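PDB 5N4B: dual function macrocyclase-peptidase POPB from Galerina marginata, which cleaves peptide bonds after proline and joins peptide ends into macrocycles during biosynthesis of the highly toxic amanitins. Local coordinates for residues 22-27 with 631-636; 280-285 with 617-622; 609-614 with 625-630. The protein carries 1 engineered substitution. One frame throughout, in Å; residues are numbered along the deposited sequence.

Contact 1. Residues 22-27 with 631-636; sequences DTYQSA and EEFDYI
Tyr24 and Ser26 on a strand, and Ala27 just past its end, meet Glu631, Phe633 and Asp634 on a helix in a partly buried strand-on-helix contact, mixed apolar and polar, by which the N-terminal β-hairpin lies on the catalytic part of the enzyme. The strand runs almost square across the helix, with axes 7.0 Å apart at 105°. The apolar half is the pair Tyr24 and Phe633. Their side chains arrive at about a right angle, yet the ring planes are only 22° apart. The rings are slid so far that they barely overlap, with centroids 5.3 Å apart. Contact is therefore made mainly near the root of the tyrosine, where Tyr24 CB lies 3.3 Å from Phe633 CE2. With chi1 at 177°, the Phe633 ring swings away from its own backbone N and off the helix toward the strand; Phe633 CB lies 3.7 Å from the carbonyl oxygen Gln25 O. The polar half is at the strand end. The hydroxyl Ser26 OG donates to Asp634 OD1 over a very short 2.4 Å, a length to be taken as doubtful. Asp634 OD2 accepts the backbone N-H of Ser28, tying the hairpin turn to the helix, while Ser26 OG accepts that of Lys29 within the turn. On the exposed side, the bent chain of Glu631 lies along the methyl of Ala27, OE2 to CB 3.7 Å. Strand 30-35 pairs antiparallel with this strand, while Leu609, in the loop after strand 598-602, packs on both Tyr24 and Phe633, and Tyr637, just past helix 630-636, stacks on the Phe633 ring.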
loop_
_atom_site.group_PDB
_atom_site.type_symbol
_atom_site.label_atom_id
_atom_site.label_comp_id
_atom_site.label_asym_id
_atom_site.label_seq_id
_atom_site.Cartn_x
_atom_site.Cartn_y
_atom_site.Cartn_z
ATOM N N ASP A 22 28.118 -18.935 -0.773
ATOM C CA ASP A 22 28.118 -18.162 0.452
ATOM C C ASP A 22 28.006 -19.127 1.613
ATOM O O ASP A 22 27.273 -20.115 1.528
ATOM C CB ASP A 22 26.912 -17.223 0.504
ATOM C CG ASP A 22 26.884 -16.239 -0.651
ATOM O OD1 ASP A 22 27.829 -15.429 -0.709
ATOM O OD2 ASP A 22 25.890 -16.253 -1.427
ATOM N N THR A 23 28.727 -18.836 2.693
ATOM C CA THR A 23 28.721 -19.681 3.876
ATOM C C THR A 23 28.029 -18.946 5.009
ATOM O O THR A 23 28.356 -17.796 5.316
ATOM C CB THR A 23 30.138 -20.121 4.260
ATOM O OG1 THR A 23 30.679 -20.903 3.189
ATOM C CG2 THR A 23 30.106 -20.967 5.539
ATOM N N TYR A 24 27.027 -19.605 5.578
ATOM C CA TYR A 24 26.222 -19.102 6.681
ATOM C C TYR A 24 26.504 -19.920 7.931
ATOM O O TYR A 24 26.996 -21.049 7.859
ATOM C CB TYR A 24 24.718 -19.189 6.328
ATOM C CG TYR A 24 24.315 -18.288 5.185
ATOM C CD1 TYR A 24 24.472 -18.699 3.885
ATOM C CD2 TYR A 24 23.791 -17.027 5.424
ATOM C CE1 TYR A 24 24.123 -17.864 2.833
ATOM C CE2 TYR A 24 23.431 -16.189 4.384
ATOM C CZ TYR A 24 23.610 -16.605 3.106
ATOM O OH TYR A 24 23.251 -15.761 2.097
ATOM N N GLN A 25 26.220 -19.317 9.067
ATOM C CA GLN A 25 26.275 -20.002 10.358
ATOM C C GLN A 25 24.881 -20.400 10.818
ATOM O O GLN A 25 23.989 -19.547 10.916
ATOM C CB GLN A 25 26.935 -19.136 11.426
ATOM C CG GLN A 25 28.331 -18.673 11.101
ATOM C CD GLN A 25 29.277 -19.831 10.780
ATOM O OE1 GLN A 25 30.092 -19.733 9.851
ATOM N NE2 GLN A 25 29.157 -20.935 11.525
ATOM N N SER A 26 24.699 -21.691 11.104
ATOM C CA SER A 26 23.471 -22.270 11.635
ATOM C C SER A 26 23.668 -22.663 13.090
ATOM O O SER A 26 24.676 -23.281 13.446
ATOM C CB SER A 26 23.142 -23.528 10.842
ATOM O OG SER A 26 22.246 -24.375 11.490
ATOM N N ALA A 27 22.697 -22.356 13.941
ATOM C CA ALA A 27 22.853 -22.775 15.324
ATOM C C ALA A 27 22.854 -24.287 15.431
ATOM O O ALA A 27 23.662 -24.853 16.189
ATOM C CB ALA A 27 21.773 -22.143 16.195
ATOM N N GLU A 631 20.598 -18.607 15.052
ATOM C CA GLU A 631 19.301 -19.128 15.474
ATOM C C GLU A 631 18.192 -18.736 14.490
ATOM O O GLU A 631 17.160 -19.426 14.387
ATOM C CB GLU A 631 18.979 -18.597 16.881
ATOM C CG GLU A 631 19.891 -19.114 17.998
ATOM C CD GLU A 631 21.325 -18.540 17.984
ATOM O OE1 GLU A 631 21.549 -17.395 17.504
ATOM O OE2 GLU A 631 22.235 -19.254 18.482
ATOM N N GLU A 632 18.365 -17.612 13.814
ATOM C CA GLU A 632 17.331 -17.101 12.935
ATOM C C GLU A 632 17.499 -17.673 11.534
ATOM O O GLU A 632 16.508 -18.081 10.896
ATOM C CB GLU A 632 17.350 -15.580 12.992
ATOM C CG GLU A 632 17.088 -15.056 14.434
ATOM C CD GLU A 632 17.033 -13.571 14.608
ATOM O OE1 GLU A 632 17.046 -12.822 13.624
ATOM O OE2 GLU A 632 16.950 -13.136 15.803
ATOM N N PHE A 633 18.759 -17.791 11.070
ATOM C CA PHE A 633 19.058 -18.577 9.876
ATOM C C PHE A 633 18.309 -19.910 9.906
ATOM O O PHE A 633 17.757 -20.370 8.903
ATOM C CB PHE A 633 20.572 -18.800 9.734
ATOM C CG PHE A 633 20.932 -19.656 8.571
ATOM C CD1 PHE A 633 21.000 -21.040 8.705
ATOM C CD2 PHE A 633 21.178 -19.117 7.319
ATOM C CE1 PHE A 633 21.314 -21.832 7.639
ATOM C CE2 PHE A 633 21.492 -19.954 6.233
ATOM C CZ PHE A 633 21.540 -21.276 6.405
ATOM N N ASP A 634 18.261 -20.554 11.064
ATOM C CA ASP A 634 17.690 -21.893 11.126
ATOM C C ASP A 634 16.201 -21.953 10.824
ATOM O O ASP A 634 15.712 -23.002 10.390
ATOM C CB ASP A 634 17.984 -22.550 12.467
ATOM C CG ASP A 634 19.397 -23.050 12.557
ATOM O OD1 ASP A 634 20.180 -23.079 11.575
ATOM O OD2 ASP A 634 19.740 -23.436 13.689
ATOM N N TYR A 635 15.431 -20.892 11.070
ATOM C CA TYR A 635 14.040 -20.886 10.636
ATOM C C TYR A 635 13.825 -20.181 9.301
ATOM O O TYR A 635 12.827 -20.455 8.631
ATOM C CB TYR A 635 13.108 -20.338 11.723
ATOM C CG TYR A 635 13.314 -18.923 12.198
ATOM C CD1 TYR A 635 12.979 -17.830 11.420
ATOM C CD2 TYR A 635 13.750 -18.667 13.485
ATOM C CE1 TYR A 635 13.140 -16.529 11.897
ATOM C CE2 TYR A 635 13.872 -17.379 13.977
ATOM C CZ TYR A 635 13.554 -16.294 13.177
ATOM O OH TYR A 635 13.674 -14.991 13.651
ATOM N N ILE A 636 14.766 -19.333 8.880
ATOM C CA ILE A 636 14.673 -18.657 7.579
ATOM C C ILE A 636 15.011 -19.590 6.424
ATOM O O ILE A 636 14.308 -19.642 5.401
ATOM C CB ILE A 636 15.589 -17.424 7.549
ATOM C CG1 ILE A 636 15.124 -16.390 8.544
ATOM C CG2 ILE A 636 15.640 -16.814 6.158
ATOM C CD1 ILE A 636 16.195 -15.286 8.841
#

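Contact 2. Residues 280-285 with 617-622; sequences KDTSKK and GQAWIS
Thr282, on a β-propeller loop, meets Ala619 and Ser622 of the α/β-hydrolase domain in a small interdomain contact that fits the closed form of this prolyl oligopeptidase. The loop joins strands 273-279 and 287-292, the middle strands of one propeller blade; its partner is a 3-10 turn running into helix 621-624. The tight part gathers round the threonine. Its hydroxyl OG1 lies 3.0 Å from Ser622 OG and 3.1 Å from Ala619 O, two possible acceptors for a single proton, so which one is used remains unsettled. Thr282 chi1 of 57° keeps OG1 close to its own backbone N, so both can face Ala619 O, to which the N-H gives a weak bond of 3.4 Å from Thr282 N. Beside this, Asp281 makes an Asx turn that shapes the loop: its OD1 takes the Ser283 N-H from well above the carboxylate plane (51°), at 2.8 Å, and Ser283 OG on the syn side close to that plane, at 2.7 Å. Away from the threonine the packing is looser. Asp281 OD2 merely rests against Ser622 CB, 3.6 Å away, Ser283 only grazes Ser622, and Lys280 and Lys284 are exposed to solvent. Phe500 lies against Thr282 and meets the Trp620 indole edge-to-face. The threonine methyl CG2 reaches the same indole at its rim, near the ring plane, 4.2 Å from Trp620 CD1.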
loop_
_atom_site.group_PDB
_atom_site.type_symbol
_atom_site.label_atom_id
_atom_site.label_comp_id
_atom_site.label_asym_id
_atom_site.label_seq_id
_atom_site.Cartn_x
_atom_site.Cartn_y
_atom_site.Cartn_z
ATOM N N LYS A 280 12.641 2.386 13.807
ATOM C CA LYS A 280 13.904 1.649 13.570
ATOM C C LYS A 280 13.775 0.491 12.583
ATOM O O LYS A 280 14.806 -0.035 12.143
ATOM C CB LYS A 280 14.485 1.140 14.891
ATOM C CG LYS A 280 13.666 0.108 15.606
ATOM C CD LYS A 280 14.449 -0.473 16.764
ATOM C CE LYS A 280 13.643 -1.578 17.443
ATOM N NZ LYS A 280 14.422 -2.148 18.597
ATOM N N ASP A 281 12.567 0.086 12.237
ATOM C CA ASP A 281 12.262 -1.084 11.413
ATOM C C ASP A 281 10.784 -0.986 11.014
ATOM O O ASP A 281 10.178 0.089 11.150
ATOM C CB ASP A 281 12.565 -2.376 12.203
ATOM C CG ASP A 281 11.761 -2.520 13.483
ATOM O OD1 ASP A 281 10.660 -1.992 13.615
ATOM O OD2 ASP A 281 12.207 -3.215 14.441
ATOM N N THR A 282 10.204 -2.052 10.497
ATOM C CA THR A 282 8.832 -2.057 10.062
ATOM C C THR A 282 7.871 -2.576 11.030
ATOM O O THR A 282 6.739 -2.864 10.697
ATOM C CB THR A 282 8.666 -2.848 8.762
ATOM O OG1 THR A 282 9.130 -4.165 8.934
ATOM C CG2 THR A 282 9.370 -2.198 7.728
ATOM N N SER A 283 8.315 -2.771 12.240
ATOM C CA SER A 283 7.510 -3.135 13.269
ATOM C C SER A 283 6.793 -1.761 13.521
ATOM O O SER A 283 7.308 -0.649 13.264
ATOM C CB SER A 283 8.254 -3.654 14.500
ATOM O OG SER A 283 8.662 -2.632 15.297
ATOM N N LYS A 284 5.666 -1.913 14.030
ATOM C CA LYS A 284 4.839 -0.803 14.360
ATOM C C LYS A 284 5.168 -0.199 15.733
ATOM O O LYS A 284 4.317 0.199 16.490
ATOM C CB LYS A 284 3.410 -1.284 14.345
ATOM C CG LYS A 284 3.009 -1.828 13.018
ATOM C CD LYS A 284 2.991 -0.709 12.024
ATOM C CE LYS A 284 1.578 -0.195 11.865
ATOM N NZ LYS A 284 1.409 1.216 11.483
ATOM N N LYS A 285 6.437 -0.116 16.014
ATOM C CA LYS A 285 6.905 0.478 17.251
ATOM C C LYS A 285 7.602 1.781 16.929
ATOM O O LYS A 285 8.289 1.857 16.001
ATOM C CB LYS A 285 7.836 -0.439 18.030
ATOM C CG LYS A 285 7.262 -1.773 18.468
ATOM C CD LYS A 285 8.334 -2.622 19.146
ATOM C CE LYS A 285 7.771 -3.901 19.699
ATOM N NZ LYS A 285 7.467 -4.933 18.693
ATOM N N GLY A 617 15.848 -3.442 2.437
ATOM C CA GLY A 617 15.515 -4.742 2.976
ATOM C C GLY A 617 15.888 -4.948 4.417
ATOM O O GLY A 617 15.253 -5.764 5.077
ATOM N N GLN A 618 16.882 -4.223 4.949
ATOM C CA GLN A 618 17.244 -4.414 6.351
ATOM C C GLN A 618 16.075 -4.125 7.288
ATOM O O GLN A 618 15.977 -4.708 8.382
ATOM C CB GLN A 618 18.467 -3.556 6.710
ATOM C CG GLN A 618 18.186 -2.094 6.822
ATOM C CD GLN A 618 17.728 -1.456 5.512
ATOM O OE1 GLN A 618 18.177 -1.836 4.397
ATOM N NE2 GLN A 618 16.871 -0.442 5.641
ATOM N N ALA A 619 15.175 -3.241 6.880
ATOM C CA ALA A 619 13.994 -2.924 7.690
ATOM C C ALA A 619 13.077 -4.110 7.856
ATOM O O ALA A 619 12.247 -4.110 8.783
ATOM C CB ALA A 619 13.246 -1.776 7.057
ATOM N N TRP A 620 13.187 -5.131 7.002
ATOM C CA TRP A 620 12.319 -6.296 7.093
ATOM C C TRP A 620 12.861 -7.391 8.012
ATOM O O TRP A 620 12.236 -8.452 8.124
ATOM C CB TRP A 620 12.071 -6.896 5.714
ATOM C CG TRP A 620 11.699 -5.937 4.660
ATOM C CD1 TRP A 620 11.086 -4.729 4.792
ATOM C CD2 TRP A 620 11.967 -6.118 3.275
ATOM N NE1 TRP A 620 10.955 -4.142 3.554
ATOM C CE2 TRP A 620 11.486 -4.985 2.605
ATOM C CE3 TRP A 620 12.571 -7.134 2.540
ATOM C CZ2 TRP A 620 11.615 -4.845 1.214
ATOM C CZ3 TRP A 620 12.705 -6.996 1.179
ATOM C CH2 TRP A 620 12.248 -5.871 0.537
ATOM N N ILE A 621 14.001 -7.187 8.647
ATOM C CA ILE A 621 14.450 -8.120 9.669
ATOM C C ILE A 621 13.402 -8.279 10.766
ATOM O O ILE A 621 13.255 -9.373 11.325
ATOM C CB ILE A 621 15.816 -7.679 10.198
ATOM C CG1 ILE A 621 16.871 -7.961 9.121
ATOM C CG2 ILE A 621 16.148 -8.404 11.471
ATOM C CD1 ILE A 621 18.235 -7.314 9.442
ATOM N N SER A 622 12.639 -7.227 11.075
ATOM C CA SER A 622 11.582 -7.370 12.072
ATOM C C SER A 622 10.462 -8.282 11.593
ATOM O O SER A 622 9.674 -8.758 12.419
ATOM C CB SER A 622 11.027 -6.003 12.436
ATOM O OG SER A 622 10.561 -5.337 11.308
#

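Contact 3. Residues 609-614 with 625-630; sequences LKFHKF and GNPSIP
Pro627 is wedged among Leu609, Phe611 and His612, and this buried packing joins the two loops on either side of helix 621-624 in the catalytic domain. No hydrogen bond crosses the contact. The CH-π component is proline on imidazole: Pro627 CD stands 3.9 Å from the centroid of the His612 ring, 16° off its normal. The opposite face of that ring is covered by the aliphatic chain of Lys613, so the imidazole is sandwiched. A His612 chi1 of 62° turns the ring to lie against the proline. Apolar contacts complete the packing round the proline: Phe611 CE2 touches Pro627 CG at 3.8 Å, and Leu609 CD2 lies more loosely against Pro627 CB, at 4.3 Å. Backbone oxygens meet carbon as well. Leu609 O is 3.4 Å from Pro627 CB, and Gly625 O faces the edge of the Phe611 ring, near its plane, 3.2 Å from CZ; this buried oxygen has no hydrogen-bonding partner in the model. Within the second loop, polar bonds shape the turn that carries the proline. Asn626 OD1 accepts the Ser628 N-H at 2.9 Å, an Asx turn, with the donor 39° out of the amide's carbonyl plane, and Ile629 N closes a type I turn on Asn626 O at 3.0 Å. Gly625, with positive phi, is the first residue beyond helix 621-624, and Ile629 is the N-cap residue of helix 630-636. Ile636 of that helix touches Leu609 and Pro627, while His669 of helix 668-680 packs on Phe611.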
loop_
_atom_site.group_PDB
_atom_site.type_symbol
_atom_site.label_atom_id
_atom_site.label_comp_id
_atom_site.label_asym_id
_atom_site.label_seq_id
_atom_site.Cartn_x
_atom_site.Cartn_y
_atom_site.Cartn_z
ATOM N N LEU A 609 17.697 -15.272 2.265
ATOM C CA LEU A 609 19.020 -15.206 2.871
ATOM C C LEU A 609 19.743 -13.901 2.598
ATOM O O LEU A 609 20.613 -13.530 3.384
ATOM C CB LEU A 609 19.911 -16.379 2.446
ATOM C CG LEU A 609 19.415 -17.751 2.857
ATOM C CD1 LEU A 609 20.378 -18.803 2.389
ATOM C CD2 LEU A 609 19.206 -17.839 4.333
ATOM N N LYS A 610 19.362 -13.164 1.548
ATOM C CA LYS A 610 20.076 -11.941 1.170
ATOM C C LYS A 610 19.177 -10.704 1.099
ATOM O O LYS A 610 19.661 -9.636 0.719
ATOM C CB LYS A 610 20.822 -12.139 -0.167
ATOM C CG LYS A 610 21.921 -13.228 -0.167
ATOM C CD LYS A 610 22.770 -13.261 -1.498
ATOM C CE LYS A 610 23.619 -12.019 -1.675
ATOM N NZ LYS A 610 24.556 -12.114 -2.867
ATOM N N PHE A 611 17.911 -10.793 1.487
ATOM C CA PHE A 611 17.000 -9.664 1.303
ATOM C C PHE A 611 17.505 -8.407 2.007
ATOM O O PHE A 611 17.221 -7.291 1.560
ATOM C CB PHE A 611 15.591 -10.010 1.832
ATOM C CG PHE A 611 15.523 -10.141 3.359
ATOM C CD1 PHE A 611 15.336 -9.035 4.148
ATOM C CD2 PHE A 611 15.698 -11.366 3.988
ATOM C CE1 PHE A 611 15.334 -9.113 5.541
ATOM C CE2 PHE A 611 15.717 -11.452 5.361
ATOM C CZ PHE A 611 15.504 -10.334 6.152
ATOM N N HIS A 612 18.217 -8.564 3.124
ATOM C CA HIS A 612 18.651 -7.433 3.926
ATOM C C HIS A 612 19.870 -6.733 3.361
ATOM O O HIS A 612 20.279 -5.714 3.933
ATOM C CB HIS A 612 18.889 -7.867 5.364
ATOM C CG HIS A 612 19.950 -8.891 5.515
ATOM N ND1 HIS A 612 19.985 -10.043 4.761
ATOM C CD2 HIS A 612 20.994 -8.968 6.376
ATOM C CE1 HIS A 612 21.041 -10.762 5.104
ATOM N NE2 HIS A 612 21.662 -10.137 6.092
ATOM N N LYS A 613 20.424 -7.228 2.269
ATOM C CA LYS A 613 21.614 -6.665 1.627
ATOM C C LYS A 613 21.286 -5.708 0.489
ATOM O O LYS A 613 22.206 -5.166 -0.134
ATOM C CB LYS A 613 22.489 -7.786 1.093
ATOM C CG LYS A 613 22.995 -8.830 2.096
ATOM C CD LYS A 613 23.703 -8.211 3.226
ATOM C CE LYS A 613 24.600 -9.206 3.946
ATOM N NZ LYS A 613 25.583 -8.427 4.744
ATOM N N PHE A 614 20.009 -5.469 0.186
ATOM C CA PHE A 614 19.601 -4.679 -0.979
ATOM C C PHE A 614 18.613 -3.616 -0.536
ATOM O O PHE A 614 17.682 -3.902 0.236
ATOM C CB PHE A 614 18.955 -5.590 -2.040
ATOM C CG PHE A 614 19.897 -6.573 -2.584
ATOM C CD1 PHE A 614 20.669 -6.261 -3.673
ATOM C CD2 PHE A 614 20.032 -7.805 -1.999
ATOM C CE1 PHE A 614 21.599 -7.161 -4.157
ATOM C CE2 PHE A 614 20.942 -8.718 -2.460
ATOM C CZ PHE A 614 21.722 -8.398 -3.558
ATOM N N GLY A 625 13.275 -12.098 10.312
ATOM C CA GLY A 625 14.483 -12.528 10.987
ATOM C C GLY A 625 15.735 -12.059 10.258
ATOM O O GLY A 625 15.703 -11.529 9.144
ATOM N N ASN A 626 16.876 -12.308 10.899
ATOM C CA ASN A 626 18.168 -11.874 10.394
ATOM C C ASN A 626 18.967 -13.100 9.948
ATOM O O ASN A 626 19.377 -13.908 10.797
ATOM C CB ASN A 626 18.926 -11.112 11.476
ATOM C CG ASN A 626 20.184 -10.468 10.958
ATOM O OD1 ASN A 626 20.770 -10.896 9.939
ATOM N ND2 ASN A 626 20.633 -9.435 11.667
ATOM N N PRO A 627 19.196 -13.289 8.651
ATOM C CA PRO A 627 19.954 -14.460 8.180
ATOM C C PRO A 627 21.340 -14.574 8.750
ATOM O O PRO A 627 21.875 -15.685 8.724
ATOM C CB PRO A 627 20.029 -14.259 6.661
ATOM C CG PRO A 627 18.858 -13.336 6.300
ATOM C CD PRO A 627 18.734 -12.431 7.532
ATOM N N SER A 628 21.925 -13.487 9.256
ATOM C CA SER A 628 23.273 -13.557 9.830
ATOM C C SER A 628 23.286 -13.984 11.293
ATOM O O SER A 628 24.371 -14.129 11.881
ATOM C CB SER A 628 23.977 -12.207 9.713
ATOM O OG SER A 628 23.434 -11.287 10.636
ATOM N N ILE A 629 22.135 -14.186 11.913
ATOM C CA ILE A 629 22.058 -14.662 13.291
ATOM C C ILE A 629 21.796 -16.164 13.237
ATOM O O ILE A 629 20.761 -16.578 12.691
ATOM C CB ILE A 629 20.966 -13.931 14.077
ATOM C CG1 ILE A 629 21.323 -12.443 14.124
ATOM C CG2 ILE A 629 20.805 -14.507 15.466
ATOM C CD1 ILE A 629 20.371 -11.558 14.866
ATOM N N PRO A 630 22.672 -16.998 13.789
ATOM C CA PRO A 630 22.530 -18.452 13.579
ATOM C C PRO A 630 21.197 -19.060 13.945
ATOM O O PRO A 630 20.715 -19.977 13.243
ATOM C CB PRO A 630 23.682 -19.032 14.426
ATOM C CG PRO A 630 24.730 -17.950 14.391
ATOM C CD PRO A 630 23.966 -16.651 14.415
#

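Overall arrangement
The contacts form a row from the propeller interface to the N-terminal hairpin, contact 3 lying between the others: its centre is about 12 Å from that of contact 2 and about 9 Å from that of contact 1; the centres of contacts 1 and 2 are about 19 Å apart. Phe611 CD1 meets Trp620 CE3 at 3.7 Å, joining contacts 2 and 3. Glu632 OE1 probably accepts the Asn626 N-H at 2.8 Å, joining contacts 1 and 3. Contact 2 lies nearest the charge relay: the Trp620 side chain is about 7 Å from that of Ala578, the engineered residue at the nucleophile position, and about 8 Å from that of Asp662. Contact 1 lies away from these sites.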